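Side-chain contacts in outer surface protein (PDB 5IZT), which is a plasmid-encoded outer surface protein of the PFam54_60 family in Borrelia burgdorferi, whose precise function is not established: residues K262-Q265 / F266-M270; L369-Y372 / I373-R376; R205-Y208 / D209-M213. One frame throughout, in Å; residues are numbered along the deposited sequence. Where two conformers were deposited one is given.

Contact 1: K262-Q265 / F266-M270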
loop_
_atom_site.group_PDB
_atom_site.type_symbol
_atom_site.label_atom_id
_atom_site.label_comp_id
_atom_site.label_asym_id
_atom_site.label_seq_id
_atom_site.Cartn_x
_atom_site.Cartn_y
_atom_site.Cartn_z
ATOM N N LYS A 262 7.361 -12.968 -3.772
ATOM C CA LYS A 262 6.380 -12.187 -4.525
ATOM C C LYS A 262 6.997 -10.924 -5.108
ATOM O O LYS A 262 6.677 -10.532 -6.231
ATOM C CB LYS A 262 5.190 -11.812 -3.633
ATOM C CG LYS A 262 4.463 -12.987 -3.009
ATOM C CD LYS A 262 3.134 -12.558 -2.365
ATOM C CE LYS A 262 3.263 -11.271 -1.542
ATOM N NZ LYS A 262 2.069 -11.068 -0.652
ATOM N N ILE A 263 7.871 -10.257 -4.345
ATOM C CA ILE A 263 8.506 -9.041 -4.851
ATOM C C ILE A 263 9.402 -9.359 -6.048
ATOM O O ILE A 263 9.412 -8.616 -7.046
ATOM C CB ILE A 263 9.274 -8.331 -3.720
ATOM C CG1 ILE A 263 8.311 -7.895 -2.607
ATOM C CG2 ILE A 263 10.066 -7.106 -4.244
ATOM C CD1 ILE A 263 9.053 -7.524 -1.312
ATOM N N GLU A 264 10.154 -10.462 -5.975
ATOM C CA GLU A 264 10.987 -10.841 -7.115
ATOM C C GLU A 264 10.134 -11.180 -8.331
ATOM O O GLU A 264 10.494 -10.822 -9.460
ATOM C CB GLU A 264 11.895 -12.019 -6.753
ATOM C CG GLU A 264 12.827 -12.468 -7.877
ATOM C CD GLU A 264 13.994 -11.510 -8.130
ATOM O OE1 GLU A 264 14.540 -11.507 -9.261
ATOM O OE2 GLU A 264 14.372 -10.771 -7.205
ATOM N N GLN A 265 9.010 -11.876 -8.130
ATOM C CA GLN A 265 8.137 -12.219 -9.249
ATOM C C GLN A 265 7.573 -10.966 -9.899
ATOM O O GLN A 265 7.567 -10.831 -11.132
ATOM C CB GLN A 265 7.004 -13.124 -8.767
ATOM C CG GLN A 265 7.455 -14.532 -8.406
ATOM C CD GLN A 265 8.109 -15.238 -9.589
ATOM O OE1 GLN A 265 7.653 -15.128 -10.724
ATOM N NE2 GLN A 265 9.195 -15.953 -9.324
ATOM N N PHE A 266 7.084 -10.043 -9.075
ATOM C CA PHE A 266 6.510 -8.794 -9.567
ATOM C C PHE A 266 7.556 -7.978 -10.314
ATOM O O PHE A 266 7.288 -7.442 -11.400
ATOM C CB PHE A 266 5.928 -7.990 -8.382
ATOM C CG PHE A 266 5.142 -6.765 -8.806
ATOM C CD1 PHE A 266 5.792 -5.573 -9.078
ATOM C CD2 PHE A 266 3.765 -6.816 -8.905
ATOM C CE1 PHE A 266 5.076 -4.449 -9.489
ATOM C CE2 PHE A 266 3.036 -5.700 -9.303
ATOM C CZ PHE A 266 3.693 -4.512 -9.586
ATOM N N GLY A 267 8.753 -7.857 -9.745
ATOM C CA GLY A 267 9.817 -7.133 -10.433
ATOM C C GLY A 267 10.182 -7.747 -11.775
ATOM O O GLY A 267 10.441 -7.032 -12.752
ATOM N N SER A 268 10.189 -9.078 -11.852
ATOM C CA SER A 268 10.493 -9.738 -13.121
ATOM C C SER A 268 9.447 -9.424 -14.177
ATOM O O SER A 268 9.773 -9.318 -15.363
ATOM C CB SER A 268 10.606 -11.249 -12.935
ATOM O OG SER A 268 11.745 -11.580 -12.164
ATOM N N ILE A 269 8.185 -9.277 -13.768
ATOM C CA ILE A 269 7.150 -8.901 -14.725
ATOM C C ILE A 269 7.344 -7.459 -15.179
ATOM O O ILE A 269 7.220 -7.156 -16.372
ATOM C CB ILE A 269 5.756 -9.130 -14.116
ATOM C CG1 ILE A 269 5.544 -10.623 -13.839
ATOM C CG2 ILE A 269 4.669 -8.584 -15.035
ATOM C CD1 ILE A 269 4.428 -10.903 -12.809
ATOM N N MET A 270 7.689 -6.554 -14.250
ATOM C CA MET A 270 7.995 -5.179 -14.648
ATOM C C MET A 270 9.158 -5.148 -15.624
ATOM O O MET A 270 9.125 -4.414 -16.623
ATOM C CB MET A 270 8.316 -4.305 -13.435
ATOM C CG MET A 270 7.185 -4.151 -12.410
ATOM S SD MET A 270 5.610 -3.604 -13.110
ATOM C CE MET A 270 4.735 -5.163 -13.269
#
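With OG beside its own backbone N and anti to the carbonyl carbon (chi1 -68° in the conformer given), Ser-268 turns its hydroxyl back along the helix to Glu-264, one turn earlier; the same kind of first torsion in Ile-269 (CG1 beside N, chi1 -64°) lays its longer branch against the carbonyl of Gln-265. Both contacts belong to helix 260-274 of this helical bundle, within the Bbcrasp-1 family region. Ordinary i to i+4 bonds run through the segment: Phe-266 N to Lys-262 O, Gly-267 N to Ile-263 O and Ile-269 N to Gln-265 O. The carbonyl of Glu-264 does double duty. Glu-264 O accepts from Ser-268 N at 3.0 Å and, in this one of two deposited serine conformers, from Ser-268 OG at 3.1 Å, the two donors reaching it from opposite faces of the carbonyl plane. The side chain of Glu-264, also modelled in two conformers, bends at chi2 in the one given, and its OE1 finds its strongest partner elsewhere, in a salt bridge with Lys-212 of the loop between helices 179-197 and 243-255. On the side facing helices 322-359 and 366-395, Ile-269 CG1 packs 3.4 Å from Gln-265 O, with Ile-269 CD1 following at 3.6 Å, and the side chain also touches Leu-353 and Leu-369. Phe-266 sends its ring into the interior, where it meets the ring of Phe-252 with the planes at about 50°. Within the helix the same ring is covered on one face by the methyl end of Met-270, whose CE stands 3.8 Å above the ring plane of Phe-266, displaced toward the rim.

Contact 2: L369-Y372 / I373-R376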
loop_
_atom_site.group_PDB
_atom_site.type_symbol
_atom_site.label_atom_id
_atom_site.label_comp_id
_atom_site.label_asym_id
_atom_site.label_seq_id
_atom_site.Cartn_x
_atom_site.Cartn_y
_atom_site.Cartn_z
ATOM N N LEU A 369 1.469 -8.985 -22.900
ATOM C CA LEU A 369 1.392 -8.904 -21.447
ATOM C C LEU A 369 0.894 -7.538 -20.986
ATOM O O LEU A 369 0.077 -7.451 -20.059
ATOM C CB LEU A 369 2.762 -9.209 -20.849
ATOM C CG LEU A 369 2.908 -9.195 -19.337
ATOM C CD1 LEU A 369 2.058 -10.293 -18.721
ATOM C CD2 LEU A 369 4.380 -9.368 -18.978
ATOM N N ALA A 370 1.374 -6.454 -21.613
ATOM C CA ALA A 370 0.927 -5.125 -21.203
ATOM C C ALA A 370 -0.564 -4.953 -21.438
ATOM O O ALA A 370 -1.278 -4.419 -20.589
ATOM C CB ALA A 370 1.708 -4.037 -21.941
ATOM N N GLU A 371 -1.048 -5.372 -22.605
ATOM C CA GLU A 371 -2.474 -5.271 -22.899
ATOM C C GLU A 371 -3.299 -6.088 -21.915
ATOM O O GLU A 371 -4.336 -5.628 -21.420
ATOM C CB GLU A 371 -2.734 -5.739 -24.335
ATOM C CG GLU A 371 -4.198 -5.737 -24.766
ATOM C CD GLU A 371 -4.636 -4.425 -25.390
ATOM O OE1 GLU A 371 -4.006 -3.384 -25.108
ATOM O OE2 GLU A 371 -5.615 -4.437 -26.165
ATOM N N TYR A 372 -2.866 -7.317 -21.644
ATOM C CA TYR A 372 -3.587 -8.191 -20.717
ATOM C C TYR A 372 -3.692 -7.561 -19.333
ATOM O O TYR A 372 -4.775 -7.527 -18.727
ATOM C CB TYR A 372 -2.870 -9.539 -20.626
ATOM C CG TYR A 372 -3.559 -10.540 -19.727
ATOM C CD1 TYR A 372 -4.598 -11.326 -20.223
ATOM C CD2 TYR A 372 -3.213 -10.677 -18.391
ATOM C CE1 TYR A 372 -5.249 -12.245 -19.419
ATOM C CE2 TYR A 372 -3.870 -11.586 -17.572
ATOM C CZ TYR A 372 -4.884 -12.365 -18.104
ATOM O OH TYR A 372 -5.548 -13.274 -17.325
ATOM N N ILE A 373 -2.573 -7.046 -18.821
ATOM C CA ILE A 373 -2.546 -6.440 -17.491
ATOM C C ILE A 373 -3.398 -5.183 -17.457
ATOM O O ILE A 373 -4.149 -4.939 -16.503
ATOM C CB ILE A 373 -1.082 -6.150 -17.096
ATOM C CG1 ILE A 373 -0.355 -7.466 -16.817
ATOM C CG2 ILE A 373 -1.019 -5.180 -15.905
ATOM C CD1 ILE A 373 1.165 -7.334 -16.717
ATOM N N LYS A 374 -3.300 -4.363 -18.502
ATOM C CA LYS A 374 -4.077 -3.135 -18.542
ATOM C C LYS A 374 -5.572 -3.419 -18.440
ATOM O O LYS A 374 -6.290 -2.725 -17.715
ATOM C CB LYS A 374 -3.727 -2.373 -19.824
ATOM C CG LYS A 374 -4.275 -0.973 -19.930
ATOM C CD LYS A 374 -3.482 -0.172 -20.957
ATOM C CE LYS A 374 -3.150 -1.032 -22.174
ATOM N NZ LYS A 374 -2.382 -0.303 -23.233
ATOM N N LYS A 375 -6.060 -4.461 -19.124
ATOM C CA LYS A 375 -7.495 -4.734 -19.116
ATOM C C LYS A 375 -7.954 -5.572 -17.917
ATOM O O LYS A 375 -9.141 -5.529 -17.574
ATOM C CB LYS A 375 -7.911 -5.403 -20.438
ATOM C CG LYS A 375 -7.802 -4.420 -21.638
ATOM C CD LYS A 375 -8.102 -5.048 -22.970
ATOM C CE LYS A 375 -8.267 -3.978 -24.075
ATOM N NZ LYS A 375 -8.346 -4.590 -25.425
ATOM N N ARG A 376 -7.068 -6.332 -17.273
ATOM C CA ARG A 376 -7.515 -7.201 -16.183
ATOM C C ARG A 376 -7.258 -6.614 -14.804
ATOM O O ARG A 376 -8.120 -6.732 -13.925
ATOM C CB ARG A 376 -6.861 -8.588 -16.252
ATOM C CG ARG A 376 -7.451 -9.535 -15.198
ATOM C CD ARG A 376 -7.161 -11.002 -15.422
ATOM N NE ARG A 376 -7.754 -11.808 -14.349
ATOM C CZ ARG A 376 -7.614 -13.127 -14.238
ATOM N NH1 ARG A 376 -6.904 -13.798 -15.139
ATOM N NH2 ARG A 376 -8.178 -13.780 -13.231
#
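Charge pairing on the outer face joins Glu-371 to two lysines. Glu-371 OE2 takes Lys-375 NZ at 2.8 Å, a hydrogen-bonded salt bridge in which the ammonium comes from above the carboxylate, 52° out of its plane. Glu-371 OE1 makes a long salt bridge with Lys-374 NZ at 4.0 Å, completing a small network; the bend of Glu-371 at chi2 (90°) carries the carboxylate along the helix toward both amines. A second polar pair links Tyr-372 and Arg-376, which lie side by side and point the same way. Arg-376 NH1 donates to Tyr-372 OH at 2.6 Å, with the oxygen lying in the guanidinium plane, while the phenol ring is turned 72° against that plane. Arg-376 CD runs beside the ring's outer end, 3.8 Å from Tyr-372 CZ. These pairs ride on helix 366-395, the last helix of the bundle, whose backbone widens into a pi-type turn at 374-376. Arg-376 N still bonds to Tyr-372 O, though less straight than the neighbouring bonds, and adds a weak bond to Ile-373 O. Apolar contact occupies the inward face: Ile-373 CD1 lies 3.7 Å from Leu-369 CG. Leu-369 reaches Leu-273 on helix 260-274, and Ile-373 packs on Leu-353 of helix 322-359 and Leu-286 of helix 280-316.

Contact 3: R205-Y208 / D209-M213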
loop_
_atom_site.group_PDB
_atom_site.type_symbol
_atom_site.label_atom_id
_atom_site.label_comp_id
_atom_site.label_asym_id
_atom_site.label_seq_id
_atom_site.Cartn_x
_atom_site.Cartn_y
_atom_site.Cartn_z
ATOM N N ARG A 205 16.126 -7.940 3.157
ATOM C CA ARG A 205 17.090 -7.001 2.606
ATOM C C ARG A 205 16.912 -6.875 1.098
ATOM O O ARG A 205 16.624 -7.854 0.407
ATOM C CB ARG A 205 18.532 -7.417 2.926
ATOM C CG ARG A 205 19.452 -6.223 3.125
ATOM C CD ARG A 205 20.870 -6.652 3.440
ATOM N NE ARG A 205 21.725 -5.522 3.808
ATOM C CZ ARG A 205 22.440 -4.803 2.945
ATOM N NH1 ARG A 205 22.410 -5.088 1.649
ATOM N NH2 ARG A 205 23.190 -3.798 3.382
ATOM N N GLU A 206 17.053 -5.648 0.611
ATOM C CA GLU A 206 16.913 -5.347 -0.812
ATOM C C GLU A 206 18.139 -5.827 -1.599
ATOM O O GLU A 206 19.280 -5.575 -1.203
ATOM C CB GLU A 206 16.720 -3.840 -0.955
ATOM C CG GLU A 206 16.841 -3.250 -2.321
ATOM C CD GLU A 206 16.597 -1.749 -2.293
ATOM O OE1 GLU A 206 17.534 -0.983 -1.969
ATOM O OE2 GLU A 206 15.480 -1.330 -2.614
ATOM N N THR A 207 17.905 -6.513 -2.719
ATOM C CA THR A 207 18.999 -6.947 -3.574
ATOM C C THR A 207 19.592 -5.772 -4.342
ATOM O O THR A 207 18.989 -4.705 -4.466
ATOM C CB THR A 207 18.533 -8.012 -4.558
ATOM O OG1 THR A 207 17.446 -7.491 -5.324
ATOM C CG2 THR A 207 18.078 -9.260 -3.811
ATOM N N TYR A 208 20.801 -5.979 -4.879
ATOM C CA TYR A 208 21.472 -4.867 -5.543
ATOM C C TYR A 208 20.665 -4.362 -6.737
ATOM O O TYR A 208 20.570 -3.150 -6.960
ATOM C CB TYR A 208 22.885 -5.257 -5.992
ATOM C CG TYR A 208 23.601 -4.065 -6.574
ATOM C CD1 TYR A 208 24.206 -3.130 -5.738
ATOM C CD2 TYR A 208 23.644 -3.844 -7.947
ATOM C CE1 TYR A 208 24.848 -2.020 -6.249
ATOM C CE2 TYR A 208 24.285 -2.734 -8.468
ATOM C CZ TYR A 208 24.888 -1.827 -7.615
ATOM O OH TYR A 208 25.533 -0.723 -8.121
ATOM N N ASP A 209 20.075 -5.269 -7.519
ATOM C CA ASP A 209 19.276 -4.838 -8.662
ATOM C C ASP A 209 17.835 -4.466 -8.278
ATOM O O ASP A 209 16.988 -4.350 -9.175
ATOM C CB ASP A 209 19.308 -5.905 -9.779
ATOM C CG ASP A 209 18.577 -7.208 -9.424
ATOM O OD1 ASP A 209 17.846 -7.278 -8.420
ATOM O OD2 ASP A 209 18.744 -8.196 -10.174
ATOM N N GLN A 210 17.558 -4.281 -6.982
ATOM C CA GLN A 210 16.234 -3.891 -6.465
ATOM C C GLN A 210 15.128 -4.765 -7.072
ATOM O O GLN A 210 14.113 -4.274 -7.581
ATOM C CB GLN A 210 15.969 -2.394 -6.710
ATOM C CG GLN A 210 17.083 -1.502 -6.141
ATOM C CD GLN A 210 17.074 -0.063 -6.673
ATOM O OE1 GLN A 210 16.110 0.387 -7.287
ATOM N NE2 GLN A 210 18.168 0.656 -6.437
ATOM N N PHE A 211 15.355 -6.083 -7.033
ATOM C CA PHE A 211 14.398 -7.091 -7.504
ATOM C C PHE A 211 13.982 -6.839 -8.956
ATOM O O PHE A 211 12.800 -6.892 -9.303
ATOM C CB PHE A 211 13.175 -7.154 -6.580
ATOM C CG PHE A 211 13.535 -7.354 -5.127
ATOM C CD1 PHE A 211 13.901 -8.607 -4.655
ATOM C CD2 PHE A 211 13.535 -6.279 -4.242
ATOM C CE1 PHE A 211 14.258 -8.794 -3.316
ATOM C CE2 PHE A 211 13.888 -6.452 -2.909
ATOM C CZ PHE A 211 14.251 -7.714 -2.443
ATOM N N LYS A 212 14.981 -6.573 -9.803
ATOM C CA LYS A 212 14.870 -6.305 -11.239
ATOM C C LYS A 212 14.148 -4.997 -11.526
ATOM O O LYS A 212 13.809 -4.722 -12.691
ATOM C CB LYS A 212 14.173 -7.447 -12.000
ATOM C CG LYS A 212 14.742 -8.844 -11.684
ATOM C CD LYS A 212 16.032 -9.132 -12.411
ATOM C CE LYS A 212 16.613 -10.488 -11.978
ATOM N NZ LYS A 212 17.046 -10.499 -10.540
ATOM N N MET A 213 13.896 -4.174 -10.508
ATOM C CA MET A 213 13.238 -2.896 -10.725
ATOM C C MET A 213 14.191 -1.704 -10.679
ATOM O O MET A 213 13.776 -0.590 -11.041
ATOM C CB MET A 213 12.104 -2.726 -9.708
ATOM C CG MET A 213 10.950 -3.707 -10.034
ATOM S SD MET A 213 9.545 -3.606 -8.915
ATOM C CE MET A 213 10.284 -4.421 -7.474
HETATM O O HOH W 1 16.894 -9.550 -6.926
HETATM O O HOH W 2 20.631 -0.605 -5.319
#
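Thr-207, first residue of a type I beta turn ending at Gln-210, meets Phe-211, the residue just past the turn, and their side chains cross at about a right angle; the turn lies in the long loop between helices 179-197 and 243-255. Gln-210 N closes it on Thr-207 O, approaching well above the carbonyl plane. From Thr-207 CB, 4.0 Å from Asp-209 OD1, the side chain splits into two branches. Thr-207 CG2 lies against the phenyl ring, 3.9 Å from Phe-211 CE1. The other branch, OG1, sits between the backbone N and the carbonyl carbon (chi1 57°), which brings it both to the Phe-211 amide and over one face of that ring, toward the rim: Thr-207 OG1 accepts from Phe-211 N at 3.0 Å. The hydroxyl gives its proton to a water 2.7 Å from Thr-207 OG1, and that water donates in turn to Asp-209 OD1. The aspartate extends the polar cluster: its OD2 receives Lys-212 NZ on the syn side, and its OD1 takes a weak bond from Lys-212 N. An overlapping type I' turn, Gln-210 to Met-213, starts at the last residue of the first, with Gln-210, Phe-211 and Lys-212 all at positive phi. Glu-206 and Gln-210 run side by side; Arg-249 and Tyr-253 hold the carboxylate, Asn-239 O and a water the amide. The Phe-211 ring meets Tyr-253 edge-to-face and packs on Ile-263. That second water accepts from Gln-210 NE2 and donates to Tyr-208 O, 3.0 Å from it.

Contacts 1 and 2 are one-turn contacts within helices 260-274 and 366-395, which pack on each other where Ile-269 meets Ile-373. Contact 3 is a loop lying against the first of these helices through a salt bridge, apolar packing and Met-213 on Gly-267. Contact 1 thus touches both others, whereas contacts 2 and 3 stay about 12 Å apart at their nearest atoms. Contact 1 is the more buried helical pair and relies on backbone carbonyls and apolar packing; contact 2 carries charged pairs on its exposed face. Contact 3 is mixed, with Gln-210 and Phe-211 buried but Arg-205 and Tyr-208 exposed; it lacks helical bonding and uses turns, a threonine hydroxyl and waters.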